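Local coordinates for polycomb protein Sfmbt (Drosophila melanogaster, PDB 5J8Y), which probably works as a Polycomb-group adaptor, its SAM domain pairing with the SAM domain of Scm to help target PRC1 to Polycomb response elements, at residues N21-H26 / L60-L65; D28-N33 / M49-M54. One frame throughout, in Å; residues are numbered along the deposited sequence.

Contact 1 (N21-H26 / L60-L65); sequences NDCTAH and LKISDL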
loop_
_atom_site.group_PDB
_atom_site.type_symbol
_atom_site.label_atom_id
_atom_site.label_comp_id
_atom_site.label_asym_id
_atom_site.label_seq_id
_atom_site.Cartn_x
_atom_site.Cartn_y
_atom_site.Cartn_z
ATOM N N ASN C 21 -3.121 15.108 -1.125
ATOM C CA ASN C 21 -3.277 13.787 -1.730
ATOM C C ASN C 21 -3.910 12.800 -0.753
ATOM O O ASN C 21 -3.708 11.590 -0.855
ATOM C CB ASN C 21 -1.927 13.261 -2.221
ATOM C CG ASN C 21 -1.412 14.023 -3.423
ATOM O OD1 ASN C 21 -1.990 13.952 -4.507
ATOM N ND2 ASN C 21 -0.318 14.753 -3.241
ATOM N N ASP C 22 -4.678 13.337 0.191
ATOM C CA ASP C 22 -5.433 12.534 1.151
ATOM C C ASP C 22 -4.547 11.613 1.987
ATOM O O ASP C 22 -4.925 10.477 2.275
ATOM C CB ASP C 22 -6.495 11.704 0.424
ATOM C CG ASP C 22 -7.383 12.547 -0.471
ATOM O OD1 ASP C 22 -8.344 13.156 0.045
ATOM O OD2 ASP C 22 -7.124 12.597 -1.691
ATOM N N CYS C 23 -3.374 12.109 2.372
ATOM C CA CYS C 23 -2.481 11.376 3.268
ATOM C C CYS C 23 -2.163 12.221 4.499
ATOM O O CYS C 23 -1.072 12.133 5.060
ATOM C CB CYS C 23 -1.193 10.975 2.544
ATOM S SG CYS C 23 -1.424 9.723 1.258
ATOM N N THR C 24 -3.100 13.074 4.853
ATOM C CA THR C 24 -2.983 13.923 6.013
ATOM C C THR C 24 -2.525 13.182 7.223
ATOM O O THR C 24 -1.810 13.729 8.001
ATOM C CB THR C 24 -4.277 14.593 6.372
ATOM O OG1 THR C 24 -4.831 15.227 5.243
ATOM C CG2 THR C 24 -4.100 15.549 7.429
ATOM N N ALA C 25 -2.924 11.943 7.374
ATOM C CA ALA C 25 -2.618 11.178 8.570
ATOM C C ALA C 25 -1.149 10.913 8.828
ATOM O O ALA C 25 -0.784 10.534 9.914
ATOM C CB ALA C 25 -3.416 9.893 8.615
ATOM N N HIS C 26 -0.334 10.987 7.801
ATOM C CA HIS C 26 1.064 10.669 7.915
ATOM C C HIS C 26 2.035 11.876 7.999
ATOM O O HIS C 26 3.219 11.728 8.227
ATOM C CB HIS C 26 1.413 9.757 6.752
ATOM C CG HIS C 26 0.422 8.665 6.541
ATOM N ND1 HIS C 26 0.399 7.540 7.309
ATOM C CD2 HIS C 26 -0.583 8.538 5.663
ATOM C CE1 HIS C 26 -0.572 6.759 6.906
ATOM N NE2 HIS C 26 -1.159 7.327 5.886
ATOM N N LEU C 60 2.344 1.126 0.662
ATOM C CA LEU C 60 2.209 0.993 -0.756
ATOM C C LEU C 60 1.576 2.225 -1.387
ATOM O O LEU C 60 1.934 2.638 -2.434
ATOM C CB LEU C 60 1.461 -0.241 -1.106
ATOM C CG LEU C 60 2.303 -1.499 -1.242
ATOM C CD1 LEU C 60 1.414 -2.695 -1.245
ATOM C CD2 LEU C 60 3.284 -1.533 -2.403
ATOM N N LYS C 61 0.628 2.788 -0.695
ATOM C CA LYS C 61 -0.064 3.952 -1.154
ATOM C C LYS C 61 0.873 5.142 -1.250
ATOM O O LYS C 61 0.845 5.858 -2.197
ATOM C CB LYS C 61 -1.257 4.255 -0.292
ATOM C CG LYS C 61 -2.546 3.561 -0.695
ATOM C CD LYS C 61 -3.563 3.698 0.419
ATOM C CE LYS C 61 -4.879 3.048 0.172
ATOM N NZ LYS C 61 -5.693 3.087 1.368
ATOM N N ILE C 62 1.717 5.308 -0.252
ATOM C CA ILE C 62 2.711 6.376 -0.222
ATOM C C ILE C 62 3.786 6.141 -1.280
ATOM O O ILE C 62 4.203 7.077 -1.959
ATOM C CB ILE C 62 3.366 6.494 1.178
ATOM C CG1 ILE C 62 2.364 7.056 2.194
ATOM C CG2 ILE C 62 4.612 7.375 1.137
ATOM C CD1 ILE C 62 1.884 8.467 1.907
ATOM N N SER C 63 4.240 4.897 -1.417
ATOM C CA SER C 63 5.221 4.566 -2.447
ATOM C C SER C 63 4.674 4.926 -3.824
ATOM O O SER C 63 5.378 5.506 -4.650
ATOM C CB SER C 63 5.589 3.083 -2.397
ATOM O OG SER C 63 6.541 2.764 -3.400
ATOM N N ASP C 64 3.408 4.588 -4.053
ATOM C CA ASP C 64 2.751 4.865 -5.327
ATOM C C ASP C 64 2.655 6.363 -5.584
ATOM O O ASP C 64 2.904 6.836 -6.693
ATOM C CB ASP C 64 1.352 4.250 -5.351
ATOM C CG ASP C 64 0.661 4.431 -6.686
ATOM O OD1 ASP C 64 1.270 4.086 -7.722
ATOM O OD2 ASP C 64 -0.486 4.924 -6.701
ATOM N N LEU C 65 2.279 7.103 -4.548
ATOM C CA LEU C 65 2.135 8.548 -4.643
ATOM C C LEU C 65 3.461 9.217 -5.009
ATOM O O LEU C 65 3.499 10.106 -5.862
ATOM C CB LEU C 65 1.599 9.104 -3.323
ATOM C CG LEU C 65 1.489 10.621 -3.194
ATOM C CD1 LEU C 65 0.561 11.200 -4.252
ATOM C CD2 LEU C 65 1.012 10.982 -1.796
#

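Contact 2 (D28-N33 / M49-M54); sequences DTFSRN and MPLLGM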
loop_
_atom_site.group_PDB
_atom_site.type_symbol
_atom_site.label_atom_id
_atom_site.label_comp_id
_atom_site.label_asym_id
_atom_site.label_seq_id
_atom_site.Cartn_x
_atom_site.Cartn_y
_atom_site.Cartn_z
ATOM N N ASP C 28 2.618 14.116 10.319
ATOM C CA ASP C 28 3.347 14.329 11.551
ATOM C C ASP C 28 4.543 13.375 11.704
ATOM O O ASP C 28 5.616 13.784 12.159
ATOM C CB ASP C 28 2.455 14.430 12.828
ATOM C CG ASP C 28 1.242 15.445 12.717
ATOM O OD1 ASP C 28 1.268 16.364 11.914
ATOM O OD2 ASP C 28 0.247 15.305 13.489
ATOM N N THR C 29 4.379 12.117 11.306
ATOM C CA THR C 29 5.503 11.174 11.318
ATOM C C THR C 29 6.605 11.607 10.350
ATOM O O THR C 29 7.782 11.534 10.628
ATOM C CB THR C 29 5.091 9.735 11.001
ATOM O OG1 THR C 29 3.936 9.378 11.763
ATOM C CG2 THR C 29 6.170 8.846 11.354
ATOM N N PHE C 30 6.164 12.089 9.220
ATOM C CA PHE C 30 7.052 12.537 8.200
ATOM C C PHE C 30 7.867 13.765 8.699
ATOM O O PHE C 30 9.045 13.868 8.464
ATOM C CB PHE C 30 6.281 12.802 6.934
ATOM C CG PHE C 30 6.319 11.665 5.963
ATOM C CD1 PHE C 30 5.988 10.418 6.366
ATOM C CD2 PHE C 30 6.695 11.850 4.654
ATOM C CE1 PHE C 30 6.041 9.351 5.492
ATOM C CE2 PHE C 30 6.729 10.794 3.783
ATOM C CZ PHE C 30 6.416 9.548 4.202
ATOM N N SER C 31 7.195 14.679 9.379
ATOM C CA SER C 31 7.810 15.873 9.986
ATOM C C SER C 31 8.753 15.553 11.081
ATOM O O SER C 31 9.850 16.027 11.115
ATOM C CB SER C 31 6.763 16.767 10.561
ATOM O OG SER C 31 6.105 17.414 9.561
ATOM N N ARG C 32 8.335 14.665 11.944
ATOM C CA ARG C 32 9.151 14.290 13.060
ATOM C C ARG C 32 10.424 13.695 12.566
ATOM O O ARG C 32 11.445 13.951 13.120
ATOM C CB ARG C 32 8.445 13.284 13.938
ATOM C CG ARG C 32 7.446 13.825 14.910
ATOM C CD ARG C 32 6.931 12.653 15.728
ATOM N NE ARG C 32 6.113 11.778 14.934
ATOM C CZ ARG C 32 4.887 12.088 14.565
ATOM N NH1 ARG C 32 4.353 13.208 14.920
ATOM N NH2 ARG C 32 4.205 11.276 13.847
ATOM N N ASN C 33 10.361 12.903 11.521
ATOM C CA ASN C 33 11.553 12.348 10.947
ATOM C C ASN C 33 12.250 13.222 9.923
ATOM O O ASN C 33 13.172 12.812 9.249
ATOM C CB ASN C 33 11.224 11.031 10.323
ATOM C CG ASN C 33 10.909 10.021 11.322
ATOM O OD1 ASN C 33 11.788 9.402 11.884
ATOM N ND2 ASN C 33 9.643 9.859 11.573
ATOM N N MET C 49 8.210 1.633 5.282
ATOM C CA MET C 49 7.491 0.677 6.118
ATOM C C MET C 49 7.479 1.117 7.597
ATOM O O MET C 49 6.431 1.300 8.154
ATOM C CB MET C 49 8.045 -0.718 5.962
ATOM C CG MET C 49 7.518 -1.474 4.764
ATOM S SD MET C 49 5.727 -1.598 4.649
ATOM C CE MET C 49 5.342 -2.502 6.134
ATOM N N PRO C 50 8.638 1.348 8.203
ATOM C CA PRO C 50 8.641 1.804 9.599
ATOM C C PRO C 50 8.105 3.225 9.779
ATOM O O PRO C 50 7.630 3.548 10.868
ATOM C CB PRO C 50 10.120 1.728 9.993
ATOM C CG PRO C 50 10.867 1.788 8.710
ATOM C CD PRO C 50 10.001 1.092 7.707
ATOM N N LEU C 51 8.132 4.067 8.763
ATOM C CA LEU C 51 7.595 5.407 8.856
ATOM C C LEU C 51 6.105 5.380 8.922
ATOM O O LEU C 51 5.525 6.371 9.195
ATOM C CB LEU C 51 7.972 6.296 7.675
ATOM C CG LEU C 51 9.221 7.160 7.724
ATOM C CD1 LEU C 51 9.309 8.091 6.548
ATOM C CD2 LEU C 51 9.345 7.959 9.009
ATOM N N LEU C 52 5.498 4.251 8.629
ATOM C CA LEU C 52 4.045 4.122 8.681
ATOM C C LEU C 52 3.612 2.953 9.562
ATOM O O LEU C 52 2.580 2.331 9.320
ATOM C CB LEU C 52 3.481 3.952 7.270
ATOM C CG LEU C 52 3.785 5.077 6.278
ATOM C CD1 LEU C 52 3.100 4.784 4.974
ATOM C CD2 LEU C 52 3.344 6.429 6.798
ATOM N N GLY C 53 4.411 2.661 10.584
ATOM C CA GLY C 53 4.053 1.664 11.577
ATOM C C GLY C 53 4.006 0.250 11.032
ATOM O O GLY C 53 3.202 -0.568 11.481
ATOM N N MET C 54 4.865 -0.035 10.065
ATOM C CA MET C 54 4.968 -1.352 9.482
ATOM C C MET C 54 3.641 -1.806 8.861
ATOM O O MET C 54 3.318 -2.966 8.869
ATOM C CB MET C 54 5.452 -2.374 10.514
ATOM C CG MET C 54 6.843 -2.102 11.085
ATOM S SD MET C 54 8.130 -1.753 9.880
ATOM C CE MET C 54 8.355 -3.374 9.181
HETATM O O HOH W 1 2.881 7.468 10.140
#

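Contact 1 (N21-H26 / L60-L65)
The flat amide of Asn-21 lies beneath one methyl of Leu-65: CD1 sits over CG at 3.5 Å and stays equally far from OD1 and ND2. The other flat group, the His-26 ring, has Ala-25 CB above the centre of one face, while Ile-62 CD1 approaches it obliquely and more distantly. Between the two, Cys-23 SG lies against the helix, 3.6 Å from Ile-62 CD1 and 4.1 Å from Leu-65 CD2; a small, only weakly polar thiol suits this place, where two branched chains converge. With CG anti to the backbone N (chi1 175°), Leu-65 spreads its fork toward the loop, CD2 resting 3.7 Å from Asn-21 CB. Asn-21 keeps its polar end occupied by giving ND2 to Phe-17 O. Cutting Leu-65 back to an alanine would probably open a gap beside the Cys-23 sulfur and leave the Asn-21 amide without its methyl cover. Elsewhere on helix 56-71, Lys-61 forms a salt bridge with Asp-38 of the Scm chain. The loop-to-helix contact itself rests on shape and apolar packing rather than on polar bonds.

Contact 2 (D28-N33 / M49-M54)
Leu-51 brings CD1 to the ring of Phe-30 at a slant, an off-centre CH-pi contact 4.1 Å from the ring centroid and 30° off its normal, the two side chains crossing at about a right angle. This is helix packing inside a SAM domain, a compact all-helical bundle, and it sets helix 27-32 against the end of helix 45-51. Leu-52 adds CD2, 4.2 Å from Phe-30 CE1, and a large flat ring suits a place where it must meet two leucines here and Val-14 and Leu-18 of helix 11-20 as well. The second branch of Leu-51 turns to the more exposed side, where CD2 comes within 3.2 Å of Asn-33 ND2.

That amide is held by its own helix. Asn-33, the first residue to leave helical geometry, gives ND2 to Thr-29 O in a nearly straight bond of 2.7 Å (165°), while its backbone N reaches the same oxygen from the opposite face; asparagine suits this place because its amide can bond back to the last turn while its flank lies alongside the Leu-51 methyl CD2. Thr-29 does double duty: with CG2 anti to the backbone N, the methyl lies 3.3 Å from Leu-51 O, and a water 2.7 Å from Thr-29 OG1 donates a hydrogen bond to Leu-51 O at 3.0 Å.

Overall arrangement
From the N terminus the chain runs through helix 11-20 into the 21-26 loop, which begins contact 1, and straight on into helix 27-32, where contact 2 starts. Contact 2 closes first, when the chain returns at 49-54 after helix 37-40, at the end of helix 45-51; contact 1 closes later, at 60-65 on helix 56-71. Contact 2 is therefore nested within the loop that contact 1 closes. Their centres lie about 11 Å apart, and they meet directly: Leu-52 packs against both His-26 and Ile-62, and Ile-62 also reaches Phe-30. Together they fasten the first half of the SAM domain to its last two helices, around an apolar interior shared with helix 11-20.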